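PDB 3P2E: 16S rRNA (adenine(1408)-N(1))-methyltransferase from Escherichia coli, which transfers a methyl group from S-adenosyl-L-methionine to N1 of adenine 1408 of 16S rRNA in assembled 30S subunits, conferring resistance to various aminoglycosides. Local coordinates for residues A[37-40]-A[41-44]; A[62-65]-A[66-70]; A[191-195]-A[196-200]. One frame throughout, in Å; residues are numbered along the deposited sequence.

Interaction 1. Residues A[37-40]-A[41-44]. With SAH (S-adenosyl-L-homocysteine), chain C.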
# COMPACT_ATOMS: atom_id res chain seq x y z
N ARG A 37 -10.13 -4.04 0.39
CA ARG A 37 -11.15 -3.32 -0.37
C ARG A 37 -10.61 -2.15 -1.17
O ARG A 37 -11.10 -1.86 -2.26
CB ARG A 37 -12.27 -2.83 0.56
CG ARG A 37 -13.13 -3.97 1.11
CD ARG A 37 -14.27 -3.44 1.97
NE ARG A 37 -14.98 -4.54 2.63
CZ ARG A 37 -15.70 -5.46 2.00
NH1 ARG A 37 -15.81 -5.43 0.67
NH2 ARG A 37 -16.29 -6.42 2.69
N ASN A 38 -9.60 -1.46 -0.64
CA ASN A 38 -9.03 -0.33 -1.36
C ASN A 38 -8.33 -0.81 -2.62
O ASN A 38 -8.49 -0.23 -3.70
CB ASN A 38 -8.03 0.44 -0.49
CG ASN A 38 -8.69 1.17 0.65
OD1 ASN A 38 -9.86 1.54 0.58
ND2 ASN A 38 -7.92 1.40 1.72
N ILE A 39 -7.57 -1.90 -2.49
CA ILE A 39 -6.83 -2.44 -3.62
C ILE A 39 -7.78 -3.03 -4.65
O ILE A 39 -7.53 -2.96 -5.85
CB ILE A 39 -5.82 -3.53 -3.15
CG1 ILE A 39 -4.73 -3.73 -4.21
CG2 ILE A 39 -6.54 -4.84 -2.89
CD1 ILE A 39 -3.79 -2.56 -4.31
N TYR A 40 -8.89 -3.60 -4.18
CA TYR A 40 -9.89 -4.19 -5.07
C TYR A 40 -10.45 -3.10 -5.98
O TYR A 40 -10.65 -3.32 -7.17
CB TYR A 40 -11.04 -4.82 -4.26
CG TYR A 40 -12.05 -5.55 -5.12
CD1 TYR A 40 -11.93 -6.92 -5.36
CD2 TYR A 40 -13.09 -4.86 -5.74
CE1 TYR A 40 -12.83 -7.59 -6.19
CE2 TYR A 40 -13.99 -5.52 -6.58
CZ TYR A 40 -13.85 -6.88 -6.81
OH TYR A 40 -14.73 -7.53 -7.65
N LYS A 41 -10.71 -1.92 -5.42
CA LYS A 41 -11.25 -0.82 -6.21
C LYS A 41 -10.23 -0.31 -7.21
O LYS A 41 -10.58 -0.01 -8.35
CB LYS A 41 -11.70 0.33 -5.30
CG LYS A 41 -12.30 1.51 -6.06
CD LYS A 41 -12.85 2.58 -5.13
CE LYS A 41 -13.47 3.72 -5.91
NZ LYS A 41 -14.02 4.78 -5.03
N LEU A 42 -8.97 -0.22 -6.81
CA LEU A 42 -7.93 0.24 -7.73
C LEU A 42 -7.82 -0.73 -8.90
O LEU A 42 -7.73 -0.32 -10.06
CB LEU A 42 -6.58 0.32 -7.03
CG LEU A 42 -6.41 1.38 -5.95
CD1 LEU A 42 -5.00 1.31 -5.38
CD2 LEU A 42 -6.68 2.76 -6.54
N ALA A 43 -7.81 -2.01 -8.57
CA ALA A 43 -7.67 -3.07 -9.56
C ALA A 43 -8.84 -3.15 -10.53
O ALA A 43 -8.64 -3.35 -11.73
CB ALA A 43 -7.51 -4.41 -8.86
N ILE A 44 -10.05 -2.99 -10.03
CA ILE A 44 -11.22 -3.05 -10.89
C ILE A 44 -11.22 -1.88 -11.88
O ILE A 44 -11.78 -1.99 -12.97
CB ILE A 44 -12.53 -3.05 -10.03
CG1 ILE A 44 -13.75 -3.36 -10.90
CG2 ILE A 44 -12.69 -1.71 -9.33
CD1 ILE A 44 -14.31 -2.17 -11.66
N SAH C . -4.48 0.53 4.32
CA SAH C . -5.49 0.11 5.14
CB SAH C . -5.06 0.23 6.60
CG SAH C . -5.81 -0.56 7.63
SD SAH C . -5.29 -0.41 9.31
C SAH C . -6.82 0.90 4.76
O SAH C . -7.69 0.19 5.04
OXT SAH C . -6.87 1.95 4.32
C5' SAH C . -3.51 -0.57 9.47
C4' SAH C . -3.07 -1.92 8.73
O4' SAH C . -1.64 -1.83 8.81
C3' SAH C . -3.50 -3.20 9.41
O3' SAH C . -4.23 -4.05 8.48
C2' SAH C . -2.16 -3.82 9.96
O2' SAH C . -2.09 -5.23 9.98
C1' SAH C . -1.11 -3.18 9.02
N9 SAH C . 0.28 -3.08 9.63
C8 SAH C . 0.61 -2.60 10.91
N7 SAH C . 1.90 -2.70 11.17
C5 SAH C . 2.41 -3.29 9.97
C6 SAH C . 3.78 -3.62 9.70
N6 SAH C . 4.77 -3.41 10.59
N1 SAH C . 3.99 -4.18 8.45
C2 SAH C . 2.96 -4.40 7.52
N3 SAH C . 1.63 -4.07 7.80
C4 SAH C . 1.46 -3.52 9.04
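Backbone bonds join Arg37, Asn38, Ile39 and Tyr40 to Lys41, Leu42, Ala43 and Ile44 in turn, each amide N donating to the carbonyl four residues earlier; Ala43 N to Ile39 O measures 2.9 Å. Apolar contacts lie along the sides of this short helix. Ile39 CD1 meets Leu42 CD1 at 4.2 Å, the two side chains crossing near a right angle, and both reach Tyr51 of strand 49-54. The Tyr40 ring, its CG opposite the backbone N (chi1 -175°), leans outward and toward the helix's C-terminal end, so that CE2 comes 4.5 Å from Ile44 CB; its hydroxyl is bonded to Gly75 O. The polar groups look elsewhere. Lys41 runs fully extended to bond Gln192 O through NZ. With chi1 -69°, Asn38, a residue of the S-adenosyl-L-methionine site, turns its amide toward the start of the helix, where ND2 comes 2.9 Å from OXT of S-adenosyl-L-homocysteine. The helix links strands 26-31 and 49-54 in the first beta-alpha-beta crossover of the Rossmann-like methyltransferase fold. Because Asn38 OD1 accepts from Ser195 N, the amide's flip is fixed and its NH2 group faces the carboxylate, whose charge the nearby helix start probably also favours.

Interaction 2. Residues A[62-65]-A[66-70]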
# COMPACT_ATOMS: atom_id res chain seq x y z
N PHE A 62 -9.62 -12.46 4.16
CA PHE A 62 -10.38 -13.60 3.68
C PHE A 62 -11.56 -13.31 2.76
O PHE A 62 -11.73 -13.96 1.73
CB PHE A 62 -10.87 -14.45 4.87
CG PHE A 62 -9.77 -15.22 5.55
CD1 PHE A 62 -8.48 -15.25 5.03
CD2 PHE A 62 -10.03 -15.95 6.71
CE1 PHE A 62 -7.47 -15.98 5.65
CE2 PHE A 62 -9.03 -16.69 7.34
CZ PHE A 62 -7.75 -16.70 6.80
N ASP A 63 -12.39 -12.33 3.12
CA ASP A 63 -13.55 -12.02 2.29
C ASP A 63 -13.18 -11.57 0.89
O ASP A 63 -13.68 -12.11 -0.10
CB ASP A 63 -14.43 -10.98 2.98
CG ASP A 63 -15.36 -11.59 4.01
OD1 ASP A 63 -14.86 -12.37 4.86
OD2 ASP A 63 -16.57 -11.30 3.97
N ILE A 64 -12.32 -10.57 0.78
CA ILE A 64 -11.93 -10.08 -0.53
C ILE A 64 -11.06 -11.10 -1.27
O ILE A 64 -11.11 -11.19 -2.49
CB ILE A 64 -11.20 -8.73 -0.44
CG1 ILE A 64 -12.17 -7.65 0.06
CG2 ILE A 64 -10.64 -8.34 -1.81
CD1 ILE A 64 -13.41 -7.48 -0.82
N SER A 65 -10.27 -11.87 -0.53
CA SER A 65 -9.42 -12.88 -1.15
C SER A 65 -10.31 -13.94 -1.81
O SER A 65 -9.99 -14.44 -2.89
CB SER A 65 -8.52 -13.54 -0.11
OG SER A 65 -7.73 -14.55 -0.71
N LYS A 66 -11.42 -14.27 -1.16
CA LYS A 66 -12.35 -15.26 -1.70
C LYS A 66 -13.07 -14.68 -2.91
O LYS A 66 -13.42 -15.41 -3.84
CB LYS A 66 -13.37 -15.66 -0.63
CG LYS A 66 -12.82 -16.60 0.44
CD LYS A 66 -13.74 -16.67 1.66
CE LYS A 66 -15.14 -17.11 1.29
NZ LYS A 66 -16.04 -17.06 2.49
N LYS A 67 -13.29 -13.38 -2.90
CA LYS A 67 -13.97 -12.71 -4.00
C LYS A 67 -13.15 -12.65 -5.28
O LYS A 67 -13.67 -12.91 -6.37
CB LYS A 67 -14.38 -11.30 -3.58
CG LYS A 67 -15.19 -10.55 -4.63
CD LYS A 67 -15.71 -9.22 -4.10
CE LYS A 67 -16.62 -8.54 -5.11
NZ LYS A 67 -17.26 -7.32 -4.55
N ILE A 68 -11.86 -12.33 -5.17
CA ILE A 68 -11.04 -12.22 -6.37
C ILE A 68 -10.77 -13.53 -7.09
O ILE A 68 -10.35 -13.53 -8.25
CB ILE A 68 -9.69 -11.53 -6.08
CG1 ILE A 68 -8.85 -12.37 -5.13
CG2 ILE A 68 -9.94 -10.14 -5.52
CD1 ILE A 68 -7.42 -11.88 -4.98
N ILE A 69 -11.00 -14.65 -6.41
CA ILE A 69 -10.77 -15.96 -7.00
C ILE A 69 -12.01 -16.49 -7.73
O ILE A 69 -11.96 -17.54 -8.37
CB ILE A 69 -10.32 -16.98 -5.92
CG1 ILE A 69 -9.84 -18.28 -6.58
CG2 ILE A 69 -11.47 -17.27 -4.97
CD1 ILE A 69 -9.34 -19.32 -5.61
N LYS A 70 -13.11 -15.76 -7.62
CA LYS A 70 -14.35 -16.16 -8.29
C LYS A 70 -14.25 -15.81 -9.77
O LYS A 70 -13.29 -15.19 -10.20
CB LYS A 70 -15.55 -15.43 -7.68
CG LYS A 70 -15.96 -15.93 -6.30
CD LYS A 70 -17.22 -15.21 -5.83
CE LYS A 70 -17.77 -15.84 -4.56
NZ LYS A 70 -16.81 -15.78 -3.43
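The backbone continues as a regular helix, Lys66 N donating to Phe62 O (2.9 Å), Lys67 N to Asp63 O and Ile68 N to Ile64 O with an N-H...O angle of 158°, before Lys70 N turns back to Lys67 O. One turn apart, Ile64 and Ile68 cross at about a right angle, and their CG2 methyls meet at 4.2 Å. Ile68 holds CG1 between its backbone N and carbonyl carbon (chi1 64°), which lays that branch against the preceding turn, CG1 3.3 Å from Ser65 O. Its other branch sits beside the neighbouring carbonyl, CG2 3.4 Å from Ile64 O. Ile64 also meets the stem of Lys67, CD1 to CD at 4.4 Å, as the extended lysine chain leaves the helix. This helix is the crossover between parallel strands 49-54 and 80-83 of the Rossmann-like sheet: Ile64 and Ile68 pack on Phe82 of the edge strand 80-83, and both also touch Tyr40 of the adjacent helix 37-44. Ser65 turns instead to the N-terminal hairpin, where its OG is hydrogen-bonded to Gly6 O and its side chain touches Leu4. On the more exposed flank, Lys66 folds its stem over the carbonyl that its own amide engages, CG 3.1 Å from Phe62 O, and then bends at chi3 (58°). Its ammonium remains 5.4 Å (NZ) from Asp63 OD1, too far for a salt bridge, although the opposite charges probably attract mildly. Phe62 and Lys66 both touch Thr7. Beyond the last turn, Lys70 curls back so that NZ makes a weak hydrogen bond with Lys66 O, at 3.4 Å.

Interaction 3. Residues A[191-195]-A[196-200]. With SAH (S-adenosyl-L-homocysteine), chain C.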
# COMPACT_ATOMS: atom_id res chain seq x y z
N LYS A 191 -13.61 9.79 1.67
CA LYS A 191 -14.86 9.09 1.40
C LYS A 191 -14.83 8.25 0.14
O LYS A 191 -15.72 7.43 -0.09
CB LYS A 191 -16.02 10.09 1.33
CG LYS A 191 -16.34 10.76 2.66
CD LYS A 191 -17.59 11.62 2.57
CE LYS A 191 -17.90 12.26 3.92
NZ LYS A 191 -19.14 13.08 3.87
N GLN A 192 -13.80 8.44 -0.68
CA GLN A 192 -13.67 7.69 -1.93
C GLN A 192 -13.08 6.29 -1.73
O GLN A 192 -13.17 5.45 -2.62
CB GLN A 192 -12.80 8.46 -2.92
CG GLN A 192 -11.32 8.42 -2.63
CD GLN A 192 -10.54 9.36 -3.51
OE1 GLN A 192 -10.69 10.58 -3.41
NE2 GLN A 192 -9.70 8.81 -4.39
N PHE A 193 -12.48 6.05 -0.56
CA PHE A 193 -11.89 4.75 -0.28
C PHE A 193 -12.95 3.78 0.24
O PHE A 193 -13.88 4.19 0.93
CB PHE A 193 -10.75 4.90 0.73
CG PHE A 193 -9.57 5.67 0.20
CD1 PHE A 193 -8.59 5.02 -0.55
CD2 PHE A 193 -9.47 7.04 0.39
CE1 PHE A 193 -7.53 5.74 -1.11
CE2 PHE A 193 -8.41 7.76 -0.16
CZ PHE A 193 -7.44 7.11 -0.91
N ASN A 194 -12.80 2.51 -0.10
CA ASN A 194 -13.78 1.50 0.28
C ASN A 194 -13.52 0.66 1.53
O ASN A 194 -14.43 -0.04 2.00
CB ASN A 194 -14.04 0.55 -0.89
CG ASN A 194 -14.86 1.19 -2.00
OD1 ASN A 194 -15.13 0.56 -3.03
ND2 ASN A 194 -15.25 2.44 -1.80
N SER A 195 -12.31 0.68 2.09
CA SER A 195 -12.07 -0.12 3.28
C SER A 195 -12.97 0.36 4.41
O SER A 195 -13.32 1.54 4.48
CB SER A 195 -10.59 -0.07 3.71
OG SER A 195 -10.30 1.06 4.50
N LEU A 196 -13.36 -0.55 5.29
CA LEU A 196 -14.23 -0.20 6.41
C LEU A 196 -13.54 0.84 7.29
O LEU A 196 -14.17 1.75 7.81
CB LEU A 196 -14.57 -1.45 7.22
CG LEU A 196 -15.00 -2.69 6.43
CD1 LEU A 196 -15.39 -3.80 7.39
CD2 LEU A 196 -16.16 -2.34 5.51
N TRP A 197 -12.23 0.69 7.44
CA TRP A 197 -11.41 1.60 8.24
C TRP A 197 -11.43 3.01 7.64
O TRP A 197 -11.63 3.99 8.35
CB TRP A 197 -9.98 1.05 8.30
CG TRP A 197 -8.90 1.95 8.87
CD1 TRP A 197 -7.76 2.35 8.24
CD2 TRP A 197 -8.81 2.45 10.22
NE1 TRP A 197 -6.95 3.05 9.11
CE2 TRP A 197 -7.57 3.12 10.33
CE3 TRP A 197 -9.64 2.38 11.34
CZ2 TRP A 197 -7.15 3.73 11.52
CZ3 TRP A 197 -9.22 2.98 12.53
CH2 TRP A 197 -7.98 3.65 12.60
N ALA A 198 -11.23 3.10 6.33
CA ALA A 198 -11.23 4.41 5.68
C ALA A 198 -12.59 5.09 5.82
O ALA A 198 -12.68 6.30 6.02
CB ALA A 198 -10.85 4.28 4.21
N LYS A 199 -13.66 4.30 5.68
CA LYS A 199 -15.01 4.84 5.80
C LYS A 199 -15.23 5.38 7.21
O LYS A 199 -15.81 6.45 7.38
CB LYS A 199 -16.05 3.76 5.48
CG LYS A 199 -16.11 3.38 4.00
CD LYS A 199 -16.68 4.51 3.16
CE LYS A 199 -16.71 4.15 1.67
NZ LYS A 199 -17.42 2.87 1.43
N ARG A 200 -14.76 4.65 8.21
CA ARG A 200 -14.90 5.11 9.59
C ARG A 200 -14.17 6.44 9.77
O ARG A 200 -14.70 7.37 10.39
CB ARG A 200 -14.32 4.09 10.57
CG ARG A 200 -15.28 2.97 10.94
CD ARG A 200 -14.59 1.89 11.75
NE ARG A 200 -13.84 2.44 12.88
CZ ARG A 200 -12.89 1.77 13.54
NH1 ARG A 200 -12.58 0.53 13.16
NH2 ARG A 200 -12.26 2.32 14.56
N SAH C . -4.48 0.53 4.32
CA SAH C . -5.49 0.11 5.14
CB SAH C . -5.06 0.23 6.60
CG SAH C . -5.81 -0.56 7.63
SD SAH C . -5.29 -0.41 9.31
C SAH C . -6.82 0.90 4.76
O SAH C . -7.69 0.19 5.04
OXT SAH C . -6.87 1.95 4.32
C5' SAH C . -3.51 -0.57 9.47
C4' SAH C . -3.07 -1.92 8.73
O4' SAH C . -1.64 -1.83 8.81
C3' SAH C . -3.50 -3.20 9.41
O3' SAH C . -4.23 -4.05 8.48
C2' SAH C . -2.16 -3.82 9.96
O2' SAH C . -2.09 -5.23 9.98
C1' SAH C . -1.11 -3.18 9.02
N9 SAH C . 0.28 -3.08 9.63
C8 SAH C . 0.61 -2.60 10.91
N7 SAH C . 1.90 -2.70 11.17
C5 SAH C . 2.41 -3.29 9.97
C6 SAH C . 3.78 -3.62 9.70
N6 SAH C . 4.77 -3.41 10.59
N1 SAH C . 3.99 -4.18 8.45
C2 SAH C . 2.96 -4.40 7.52
N3 SAH C . 1.63 -4.07 7.80
C4 SAH C . 1.46 -3.52 9.04
O HOH W 1 -17.01 -0.06 3.24
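The indole of Trp197, two residues beyond the Ser195 cap, carries the sulfur of S-adenosyl-L-homocysteine over one face, SD standing 3.7 Å above the plane and offset toward the rim. The ligand's carboxylate carbon lies in plane at the CD1 end of the rim, and Arg200 CZ in plane at the CE3 end, where CE3 stands 3.8 Å above the Arg200 guanidinium plane. Trp197 CD1 also rests 3.6 Å from CG of the ligand, so the indole follows the homocysteine tail from carboxylate to sulfur. Its NE1 is bonded to Phe105 O, which helps to fix the rotation of the ring, and Trp107 packs against it edge-to-face. The Phe193 ring makes a similar edge-to-face pair with Phe105, while its CB meets Ala198 CB at 3.5 Å.

Ser195 is the N-cap of helix 196-203. Its OG, placed between backbone N and carbonyl carbon (chi1 84°), accepts from Ala198 N at 2.9 Å, with an N-H...O angle of 161°. The same hydroxyl donates to the carboxylate O of the ligand, 2.8 Å from OG, so one oxygen both starts the helix and grips the cofactor product. Ser195, Leu196 and Trp197 thus bring the start of helix 196-203 into the S-adenosyl-L-methionine site, the N-cap hydroxyl reaching the carboxylate from there. Lys199 N donates to Ser195 O, closing the first full turn, and the Leu196 N-H is hydrogen-bonded to Asp35 OD2. The Lys199 side chain, bent at chi2 (-69°) and again at chi4, doubles back beside Asn194, the two pointing the same way. Its CE passes close to Phe193 O, and a water donates to Asn194 O at 2.9 Å while accepting weakly from Lys199 NZ.

Overall arrangement
Helix 37-44 stands between the other two contacts, interaction 1 lying about 12 Å centre to centre from each. Toward interaction 2 side chains pack: Tyr40 OH lies 3.3 Å from Lys67 CE, and Arg37 NH1 3.5 Å from Ile64 CD1. Toward interaction 3 the meeting is polar, with probable hydrogen bonds of Lys41 NZ with Gln192 O (2.6 Å) and Asn38 OD1 with Ser195 N (3.0 Å). Interactions 1 and 3 both touch S-adenosyl-L-homocysteine, converging on its carboxylate, with interaction 3 reaching on to the sulfur. Interaction 2 forms a second layer: its Ile64 side chain is about 10 Å from the ligand, and its nearest atoms about 8 Å from interaction 3.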